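Local coordinates for molinate hydrolase (Gulosibacter molinativorax, PDB 4UB9), which probably hydrolyses the thiocarbamate herbicide molinate, as a zinc-binding metal-dependent hydrolase of the amidohydrolase family, at residues 332-346 against 385-397. Sequence-based numbering, arbitrary orientation.
Sequences TIAQQAWMDSVDHPF and MSQGELHERPWTL
The indole of Trp338 lies flat on the short helix 387-390. Gly388 CA sits over the five-membered ring of Trp338, 3.8 Å from its centroid. Glu389 CB covers the six-membered ring of Trp338 on the same face, 3.7 Å from that centroid. Both are CH-pi contacts. With CG anti to the backbone N (chi1 172°), the ring reaches out from helix 333-341 to this surface, and Val342 CG2 backs its other face. Replacing the indole with an alanine side chain is likely to open a gap over Gly388 and leave Glu389 CB without its aromatic partner.

Polar contacts join the start of helix 333-341 to Glu392. Thr332 OG1 donates to Glu392 OE1 at 2.7 Å, on the anti side of the carboxylate. Thr332 OG1 also accepts from Gln335 N at 3.1 Å, an N-cap bond for helix 333-341. A water adds a second link, accepting from Thr332 N and donating to Glu392 O. The other carboxylate oxygen, Glu392 OE2, is hydrogen-bonded to Gln406 NE2.

Apolar packing continues toward Trp395. Gln335 CG packs on Pro394 CD at 3.9 Å. Trp395 CH2 meets Met339 CE at 3.6 Å. Trp395 CH2 also lies at the edge of the Phe346 ring, 4.0 Å from Phe346 CD2. The Trp395 side chain is about 8 Å from that of the zinc ligand His302.

The contact joins two regions of the amidohydrolase domain, which belongs to the TIM-barrel clan. Helix 400-410 packs on Thr332, and Trp395 makes backbone hydrogen bonds with Gly375, between strand 368-370 and helix 379-383.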
ATOM      1  N   THR A 332      -3.586   6.431 -31.192  1.00 39.67           N
ATOM      2  CA  THR A 332      -3.962   7.547 -32.058  1.00 34.34           C
ATOM      3  C   THR A 332      -3.515   8.844 -31.442  1.00 36.79           C
ATOM      4  O   THR A 332      -3.209   8.934 -30.252  1.00 37.99           O
ATOM      5  CB  THR A 332      -5.468   7.645 -32.279  1.00 31.99           C
ATOM      6  OG1 THR A 332      -6.131   7.868 -31.036  1.00 33.53           O
ATOM      7  CG2 THR A 332      -6.020   6.403 -32.911  1.00 35.34           C
ATOM      8  N   ILE A 333      -3.505   9.884 -32.242  1.00 35.39           N
ATOM      9  CA  ILE A 333      -3.136  11.225 -31.732  1.00 36.52           C
ATOM     10  C   ILE A 333      -3.986  11.656 -30.541  1.00 35.40           C
ATOM     11  O   ILE A 333      -3.480  12.123 -29.540  1.00 38.44           O
ATOM     12  CB  ILE A 333      -3.279  12.271 -32.859  1.00 41.81           C
ATOM     13  CG1 ILE A 333      -2.136  12.061 -33.872  1.00 43.11           C
ATOM     14  CG2 ILE A 333      -3.254  13.698 -32.302  1.00 37.80           C
ATOM     15  CD1 ILE A 333      -2.409  12.655 -35.243  1.00 42.65           C
ATOM     16  N   ALA A 334      -5.292  11.440 -30.674  1.00 33.51           N
ATOM     17  CA  ALA A 334      -6.258  11.867 -29.671  1.00 34.78           C
ATOM     18  C   ALA A 334      -6.162  11.048 -28.383  1.00 36.30           C
ATOM     19  O   ALA A 334      -6.122  11.583 -27.277  1.00 38.57           O
ATOM     20  CB  ALA A 334      -7.661  11.775 -30.221  1.00 32.83           C
ATOM     21  N   GLN A 335      -6.095   9.728 -28.542  1.00 38.01           N
ATOM     22  CA  GLN A 335      -5.948   8.821 -27.386  1.00 35.10           C
ATOM     23  C   GLN A 335      -4.681   9.141 -26.601  1.00 33.49           C
ATOM     24  O   GLN A 335      -4.696   9.282 -25.379  1.00 34.42           O
ATOM     25  CB  GLN A 335      -5.987   7.359 -27.842  1.00 36.09           C
ATOM     26  CG  GLN A 335      -5.622   6.357 -26.771  1.00 37.35           C
ATOM     27  CD  GLN A 335      -6.585   6.326 -25.582  1.00 38.74           C
ATOM     28  OE1 GLN A 335      -7.812   6.556 -25.697  1.00 36.76           O
ATOM     29  NE2 GLN A 335      -6.035   5.985 -24.433  1.00 34.59           N
ATOM     30  N   GLN A 336      -3.596   9.317 -27.318  1.00 31.50           N
ATOM     31  CA  GLN A 336      -2.314   9.605 -26.670  1.00 32.25           C
ATOM     32  C   GLN A 336      -2.332  10.943 -26.006  1.00 30.44           C
ATOM     33  O   GLN A 336      -1.681  11.160 -24.979  1.00 36.36           O
ATOM     34  CB  GLN A 336      -1.132   9.574 -27.692  1.00 28.36           C
ATOM     35  CG  GLN A 336       0.259   9.692 -27.027  1.00 30.61           C
ATOM     36  CD  GLN A 336       0.587   8.579 -25.981  1.00 31.30           C
ATOM     37  OE1 GLN A 336       1.157   8.842 -24.910  1.00 33.41           O
ATOM     38  NE2 GLN A 336       0.240   7.356 -26.304  1.00 34.14           N
ATOM     39  N   ALA A 337      -2.975  11.893 -26.663  1.00 31.70           N
ATOM     40  CA  ALA A 337      -3.090  13.238 -26.061  1.00 33.08           C
ATOM     41  C   ALA A 337      -3.913  13.171 -24.766  1.00 35.44           C
ATOM     42  O   ALA A 337      -3.632  13.884 -23.807  1.00 36.20           O
ATOM     43  CB  ALA A 337      -3.739  14.204 -27.033  1.00 34.38           C
ATOM     44  N   TRP A 338      -4.950  12.332 -24.761  1.00 34.68           N
ATOM     45  CA  TRP A 338      -5.700  12.158 -23.562  1.00 38.92           C
ATOM     46  C   TRP A 338      -4.797  11.581 -22.432  1.00 38.24           C
ATOM     47  O   TRP A 338      -4.745  12.090 -21.308  1.00 39.59           O
ATOM     48  CB  TRP A 338      -6.923  11.284 -23.812  1.00 42.72           C
ATOM     49  CG  TRP A 338      -7.552  10.968 -22.494  1.00 46.56           C
ATOM     50  CD1 TRP A 338      -8.334  11.792 -21.757  1.00 43.13           C
ATOM     51  CD2 TRP A 338      -7.350   9.791 -21.715  1.00 45.70           C
ATOM     52  NE1 TRP A 338      -8.652  11.196 -20.580  1.00 51.33           N
ATOM     53  CE2 TRP A 338      -8.054   9.967 -20.521  1.00 51.19           C
ATOM     54  CE3 TRP A 338      -6.641   8.608 -21.911  1.00 45.00           C
ATOM     55  CZ2 TRP A 338      -8.084   9.003 -19.517  1.00 52.56           C
ATOM     56  CZ3 TRP A 338      -6.667   7.648 -20.930  1.00 50.10           C
ATOM     57  CH2 TRP A 338      -7.382   7.851 -19.729  1.00 52.68           C
ATOM     58  N   MET A 339      -4.077  10.526 -22.776  1.00 34.86           N
ATOM     59  CA  MET A 339      -3.188   9.851 -21.854  1.00 36.63           C
ATOM     60  C   MET A 339      -2.191  10.792 -21.287  1.00 35.17           C
ATOM     61  O   MET A 339      -1.978  10.839 -20.064  1.00 36.78           O
ATOM     62  CB  MET A 339      -2.416   8.734 -22.532  1.00 35.01           C
ATOM     63  CG  MET A 339      -3.152   7.447 -22.639  1.00 37.85           C
ATOM     64  SD  MET A 339      -2.196   6.298 -23.653  1.00 43.67           S
ATOM     65  CE  MET A 339      -2.945   4.752 -23.197  1.00 44.58           C
ATOM     66  N   ASP A 340      -1.580  11.567 -22.158  1.00 35.28           N
ATOM     67  CA  ASP A 340      -0.589  12.574 -21.693  1.00 40.77           C
ATOM     68  C   ASP A 340      -1.246  13.643 -20.793  1.00 41.38           C
ATOM     69  O   ASP A 340      -0.670  14.086 -19.823  1.00 45.99           O
ATOM     70  CB  ASP A 340       0.159  13.224 -22.874  1.00 41.21           C
ATOM     71  CG  ASP A 340       1.046  12.223 -23.622  1.00 47.56           C
ATOM     72  OD1 ASP A 340       1.422  11.167 -23.043  1.00 53.33           O
ATOM     73  OD2 ASP A 340       1.408  12.458 -24.782  1.00 46.03           O
ATOM     74  N   SER A 341      -2.475  14.003 -21.100  1.00 44.16           N
ATOM     75  CA  SER A 341      -3.143  15.064 -20.353  1.00 45.76           C
ATOM     76  C   SER A 341      -3.441  14.640 -18.921  1.00 49.53           C
ATOM     77  O   SER A 341      -3.529  15.478 -18.055  1.00 47.83           O
ATOM     78  CB  SER A 341      -4.450  15.481 -21.033  1.00 41.92           C
ATOM     79  OG  SER A 341      -5.480  14.543 -20.749  1.00 42.88           O
ATOM     80  N   VAL A 342      -3.660  13.351 -18.693  1.00 48.08           N
ATOM     81  CA  VAL A 342      -3.939  12.858 -17.329  1.00 44.87           C
ATOM     82  C   VAL A 342      -2.750  12.144 -16.700  1.00 45.62           C
ATOM     83  O   VAL A 342      -2.890  11.463 -15.686  1.00 41.75           O
ATOM     84  CB  VAL A 342      -5.158  11.908 -17.264  1.00 45.74           C
ATOM     85  CG1 VAL A 342      -6.384  12.588 -17.869  1.00 50.10           C
ATOM     86  CG2 VAL A 342      -4.894  10.594 -17.974  1.00 45.52           C
ATOM     87  N   ASP A 343      -1.584  12.304 -17.293  1.00 42.29           N
ATOM     88  CA  ASP A 343      -0.390  11.633 -16.804  1.00 45.23           C
ATOM     89  C   ASP A 343      -0.622  10.128 -16.531  1.00 42.46           C
ATOM     90  O   ASP A 343      -0.212   9.564 -15.543  1.00 39.18           O
ATOM     91  CB  ASP A 343       0.143  12.369 -15.578  1.00 51.22           C
ATOM     92  CG  ASP A 343       1.625  12.115 -15.346  1.00 65.94           C
ATOM     93  OD1 ASP A 343       2.311  11.572 -16.253  1.00 81.69           O
ATOM     94  OD2 ASP A 343       2.127  12.431 -14.241  1.00 82.46           O
ATOM     95  N   HIS A 344      -1.310   9.485 -17.451  1.00 41.64           N
ATOM     96  CA  HIS A 344      -1.645   8.097 -17.336  1.00 37.12           C
ATOM     97  C   HIS A 344      -0.390   7.207 -17.229  1.00 43.20           C
ATOM     98  O   HIS A 344       0.613   7.422 -17.922  1.00 42.24           O
ATOM     99  CB  HIS A 344      -2.443   7.684 -18.556  1.00 41.81           C
ATOM    100  CG  HIS A 344      -3.197   6.417 -18.381  1.00 49.11           C
ATOM    101  ND1 HIS A 344      -2.614   5.182 -18.554  1.00 53.76           N
ATOM    102  CD2 HIS A 344      -4.472   6.188 -18.006  1.00 52.09           C
ATOM    103  CE1 HIS A 344      -3.502   4.242 -18.299  1.00 60.56           C
ATOM    104  NE2 HIS A 344      -4.642   4.827 -17.970  1.00 59.63           N
ATOM    105  N   PRO A 345      -0.430   6.188 -16.360  1.00 44.62           N
ATOM    106  CA  PRO A 345       0.756   5.335 -16.199  1.00 48.29           C
ATOM    107  C   PRO A 345       1.194   4.563 -17.464  1.00 41.22           C
ATOM    108  O   PRO A 345       2.357   4.228 -17.597  1.00 43.03           O
ATOM    109  CB  PRO A 345       0.362   4.372 -15.057  1.00 45.89           C
ATOM    110  CG  PRO A 345      -1.107   4.471 -14.946  1.00 50.17           C
ATOM    111  CD  PRO A 345      -1.496   5.841 -15.419  1.00 48.35           C
ATOM    112  N   PHE A 346       0.264   4.297 -18.362  1.00 39.45           N
ATOM    113  CA  PHE A 346       0.565   3.653 -19.632  1.00 38.44           C
ATOM    114  C   PHE A 346       0.784   4.602 -20.804  1.00 37.34           C
ATOM    115  O   PHE A 346       0.765   4.202 -21.956  1.00 33.39           O
ATOM    116  CB  PHE A 346      -0.544   2.688 -19.991  1.00 44.72           C
ATOM    117  CG  PHE A 346      -0.535   1.416 -19.204  1.00 48.04           C
ATOM    118  CD1 PHE A 346       0.262   1.257 -18.062  1.00 55.10           C
ATOM    119  CD2 PHE A 346      -1.382   0.377 -19.578  1.00 55.73           C
ATOM    120  CE1 PHE A 346       0.235   0.075 -17.322  1.00 56.28           C
ATOM    121  CE2 PHE A 346      -1.424  -0.797 -18.845  1.00 57.05           C
ATOM    122  CZ  PHE A 346      -0.611  -0.949 -17.715  1.00 60.02           C
ATOM    123  N   MET A 385     -14.725   4.605 -16.920  1.00 37.46           N
ATOM    124  CA  MET A 385     -13.836   5.402 -17.759  1.00 41.17           C
ATOM    125  C   MET A 385     -14.485   6.677 -18.255  1.00 37.89           C
ATOM    126  O   MET A 385     -15.662   6.684 -18.592  1.00 38.27           O
ATOM    127  CB  MET A 385     -13.417   4.593 -18.985  1.00 42.71           C
ATOM    128  CG  MET A 385     -12.607   3.373 -18.639  1.00 41.60           C
ATOM    129  SD  MET A 385     -12.291   2.362 -20.083  1.00 43.06           S
ATOM    130  CE  MET A 385     -11.088   1.238 -19.336  1.00 45.47           C
ATOM    131  N   SER A 386     -13.683   7.726 -18.337  1.00 38.46           N
ATOM    132  CA  SER A 386     -14.074   8.994 -18.975  1.00 42.69           C
ATOM    133  C   SER A 386     -14.222   8.836 -20.487  1.00 42.82           C
ATOM    134  O   SER A 386     -13.821   7.824 -21.062  1.00 49.62           O
ATOM    135  CB  SER A 386     -13.042  10.092 -18.693  1.00 40.34           C
ATOM    136  OG  SER A 386     -11.796   9.799 -19.323  1.00 40.64           O
ATOM    137  N   GLN A 387     -14.833   9.836 -21.105  1.00 51.31           N
ATOM    138  CA  GLN A 387     -14.963   9.933 -22.587  1.00 54.90           C
ATOM    139  C   GLN A 387     -13.626   9.837 -23.265  1.00 45.77           C
ATOM    140  O   GLN A 387     -13.490   9.124 -24.242  1.00 46.14           O
ATOM    141  CB  GLN A 387     -15.557  11.273 -23.038  1.00 61.66           C
ATOM    142  CG  GLN A 387     -17.062  11.300 -23.054  1.00 77.77           C
ATOM    143  CD  GLN A 387     -17.635  10.009 -23.617  1.00 88.73           C
ATOM    144  OE1 GLN A 387     -17.509   9.733 -24.809  1.00 98.75           O
ATOM    145  NE2 GLN A 387     -18.245   9.194 -22.750  1.00 91.98           N
ATOM    146  N   GLY A 388     -12.659  10.564 -22.724  1.00 43.28           N
ATOM    147  CA  GLY A 388     -11.302  10.609 -23.272  1.00 48.45           C
ATOM    148  C   GLY A 388     -10.595   9.259 -23.254  1.00 51.53           C
ATOM    149  O   GLY A 388      -9.907   8.884 -24.196  1.00 50.99           O
ATOM    150  N   GLU A 389     -10.817   8.507 -22.183  1.00 52.33           N
ATOM    151  CA  GLU A 389     -10.220   7.186 -22.046  1.00 46.70           C
ATOM    152  C   GLU A 389     -10.823   6.239 -23.045  1.00 43.66           C
ATOM    153  O   GLU A 389     -10.116   5.391 -23.605  1.00 40.77           O
ATOM    154  CB  GLU A 389     -10.387   6.619 -20.634  1.00 45.92           C
ATOM    155  CG  GLU A 389      -9.663   5.275 -20.430  1.00 46.68           C
ATOM    156  CD  GLU A 389      -9.447   4.875 -18.963  1.00 49.28           C
ATOM    157  OE1 GLU A 389      -9.830   5.622 -18.046  1.00 56.54           O
ATOM    158  OE2 GLU A 389      -8.898   3.797 -18.732  1.00 50.63           O
ATOM    159  N   LEU A 390     -12.137   6.329 -23.212  1.00 39.54           N
ATOM    160  CA  LEU A 390     -12.833   5.404 -24.099  1.00 40.07           C
ATOM    161  C   LEU A 390     -12.618   5.716 -25.541  1.00 37.88           C
ATOM    162  O   LEU A 390     -12.680   4.834 -26.384  1.00 40.10           O
ATOM    163  CB  LEU A 390     -14.319   5.444 -23.878  1.00 46.17           C
ATOM    164  CG  LEU A 390     -14.788   4.700 -22.632  1.00 51.92           C
ATOM    165  CD1 LEU A 390     -16.213   5.153 -22.275  1.00 47.36           C
ATOM    166  CD2 LEU A 390     -14.726   3.198 -22.846  1.00 45.85           C
ATOM    167  N   HIS A 391     -12.411   6.983 -25.833  1.00 35.36           N
ATOM    168  CA  HIS A 391     -12.326   7.443 -27.215  1.00 40.27           C
ATOM    169  C   HIS A 391     -11.038   6.943 -27.877  1.00 39.31           C
ATOM    170  O   HIS A 391      -9.933   7.354 -27.520  1.00 40.55           O
ATOM    171  CB  HIS A 391     -12.387   8.976 -27.284  1.00 38.25           C
ATOM    172  CG  HIS A 391     -12.305   9.522 -28.671  1.00 41.84           C
ATOM    173  ND1 HIS A 391     -13.279   9.294 -29.621  1.00 45.87           N
ATOM    174  CD2 HIS A 391     -11.373  10.305 -29.269  1.00 45.07           C
ATOM    175  CE1 HIS A 391     -12.934   9.871 -30.758  1.00 43.61           C
ATOM    176  NE2 HIS A 391     -11.791  10.507 -30.563  1.00 49.06           N
ATOM    177  N   GLU A 392     -11.212   6.068 -28.837  1.00 36.67           N
ATOM    178  CA  GLU A 392     -10.088   5.461 -29.573  1.00 43.29           C
ATOM    179  C   GLU A 392      -9.163   4.702 -28.616  1.00 41.63           C
ATOM    180  O   GLU A 392      -7.945   4.710 -28.745  1.00 37.93           O
ATOM    181  CB  GLU A 392      -9.334   6.513 -30.397  1.00 43.21           C
ATOM    182  CG  GLU A 392     -10.158   7.004 -31.596  1.00 40.73           C
ATOM    183  CD  GLU A 392      -9.597   8.226 -32.318  1.00 41.33           C
ATOM    184  OE1 GLU A 392      -8.471   8.729 -31.990  1.00 37.33           O
ATOM    185  OE2 GLU A 392     -10.365   8.736 -33.175  1.00 42.06           O
ATOM    186  N   ARG A 393      -9.799   4.007 -27.680  1.00 41.47           N
ATOM    187  CA  ARG A 393      -9.091   3.155 -26.758  1.00 37.83           C
ATOM    188  C   ARG A 393      -8.491   2.008 -27.564  1.00 35.08           C
ATOM    189  O   ARG A 393      -9.194   1.335 -28.300  1.00 34.24           O
ATOM    190  CB  ARG A 393     -10.025   2.595 -25.699  1.00 40.16           C
ATOM    191  CG  ARG A 393      -9.256   1.951 -24.565  1.00 41.65           C
ATOM    192  CD  ARG A 393     -10.067   1.655 -23.308  1.00 42.83           C
ATOM    193  NE  ARG A 393     -10.546   0.286 -23.376  1.00 46.48           N
ATOM    194  CZ  ARG A 393     -10.100  -0.716 -22.655  1.00 40.46           C
ATOM    195  NH1 ARG A 393      -9.184  -0.539 -21.724  1.00 44.24           N
ATOM    196  NH2 ARG A 393     -10.601  -1.900 -22.883  1.00 46.40           N
ATOM    197  N   PRO A 394      -7.206   1.731 -27.381  1.00 35.29           N
ATOM    198  CA  PRO A 394      -6.594   0.698 -28.228  1.00 36.75           C
ATOM    199  C   PRO A 394      -6.945  -0.736 -27.876  1.00 31.67           C
ATOM    200  O   PRO A 394      -6.777  -1.620 -28.715  1.00 29.89           O
ATOM    201  CB  PRO A 394      -5.084   0.966 -28.083  1.00 38.02           C
ATOM    202  CG  PRO A 394      -4.940   1.754 -26.841  1.00 36.98           C
ATOM    203  CD  PRO A 394      -6.213   2.494 -26.621  1.00 38.88           C
ATOM    204  N   TRP A 395      -7.483  -0.930 -26.679  1.00 32.74           N
ATOM    205  CA  TRP A 395      -7.682  -2.280 -26.084  1.00 36.42           C
ATOM    206  C   TRP A 395      -9.135  -2.788 -26.034  1.00 38.84           C
ATOM    207  O   TRP A 395      -9.437  -3.817 -25.447  1.00 35.28           O
ATOM    208  CB  TRP A 395      -7.117  -2.287 -24.694  1.00 34.30           C
ATOM    209  CG  TRP A 395      -5.691  -1.836 -24.677  1.00 33.78           C
ATOM    210  CD1 TRP A 395      -4.667  -2.401 -25.332  1.00 36.47           C
ATOM    211  CD2 TRP A 395      -5.156  -0.726 -23.986  1.00 37.05           C
ATOM    212  NE1 TRP A 395      -3.496  -1.736 -25.078  1.00 36.27           N
ATOM    213  CE2 TRP A 395      -3.780  -0.677 -24.271  1.00 35.81           C
ATOM    214  CE3 TRP A 395      -5.705   0.265 -23.169  1.00 42.40           C
ATOM    215  CZ2 TRP A 395      -2.920   0.292 -23.726  1.00 37.05           C
ATOM    216  CZ3 TRP A 395      -4.844   1.266 -22.647  1.00 42.05           C
ATOM    217  CH2 TRP A 395      -3.470   1.247 -22.916  1.00 40.86           C
ATOM    218  N   THR A 396      -9.999  -2.109 -26.782  1.00 41.26           N
ATOM    219  CA  THR A 396     -11.410  -2.445 -26.844  1.00 39.03           C
ATOM    220  C   THR A 396     -11.691  -3.386 -28.024  1.00 38.60           C
ATOM    221  O   THR A 396     -11.782  -2.974 -29.158  1.00 37.47           O
ATOM    222  CB  THR A 396     -12.268  -1.182 -26.956  1.00 40.43           C
ATOM    223  OG1 THR A 396     -11.957  -0.289 -25.874  1.00 46.49           O
ATOM    224  CG2 THR A 396     -13.738  -1.531 -26.915  1.00 39.08           C
ATOM    225  N   LEU A 397     -11.754  -4.661 -27.717  1.00 35.02           N
ATOM    226  CA  LEU A 397     -11.914  -5.680 -28.726  1.00 36.82           C
ATOM    227  C   LEU A 397     -13.164  -5.412 -29.581  1.00 39.86           C
ATOM    228  O   LEU A 397     -14.210  -5.110 -29.045  1.00 36.67           O
ATOM    229  CB  LEU A 397     -12.051  -7.061 -28.080  1.00 34.15           C
ATOM    230  CG  LEU A 397     -12.040  -8.245 -29.043  1.00 35.86           C
ATOM    231  CD1 LEU A 397     -10.727  -8.358 -29.791  1.00 34.99           C
ATOM    232  CD2 LEU A 397     -12.325  -9.523 -28.278  1.00 38.43           C
TER
HETATM  233  O   HOH W   1      -5.557   4.906 -30.152  1.00 30.00           O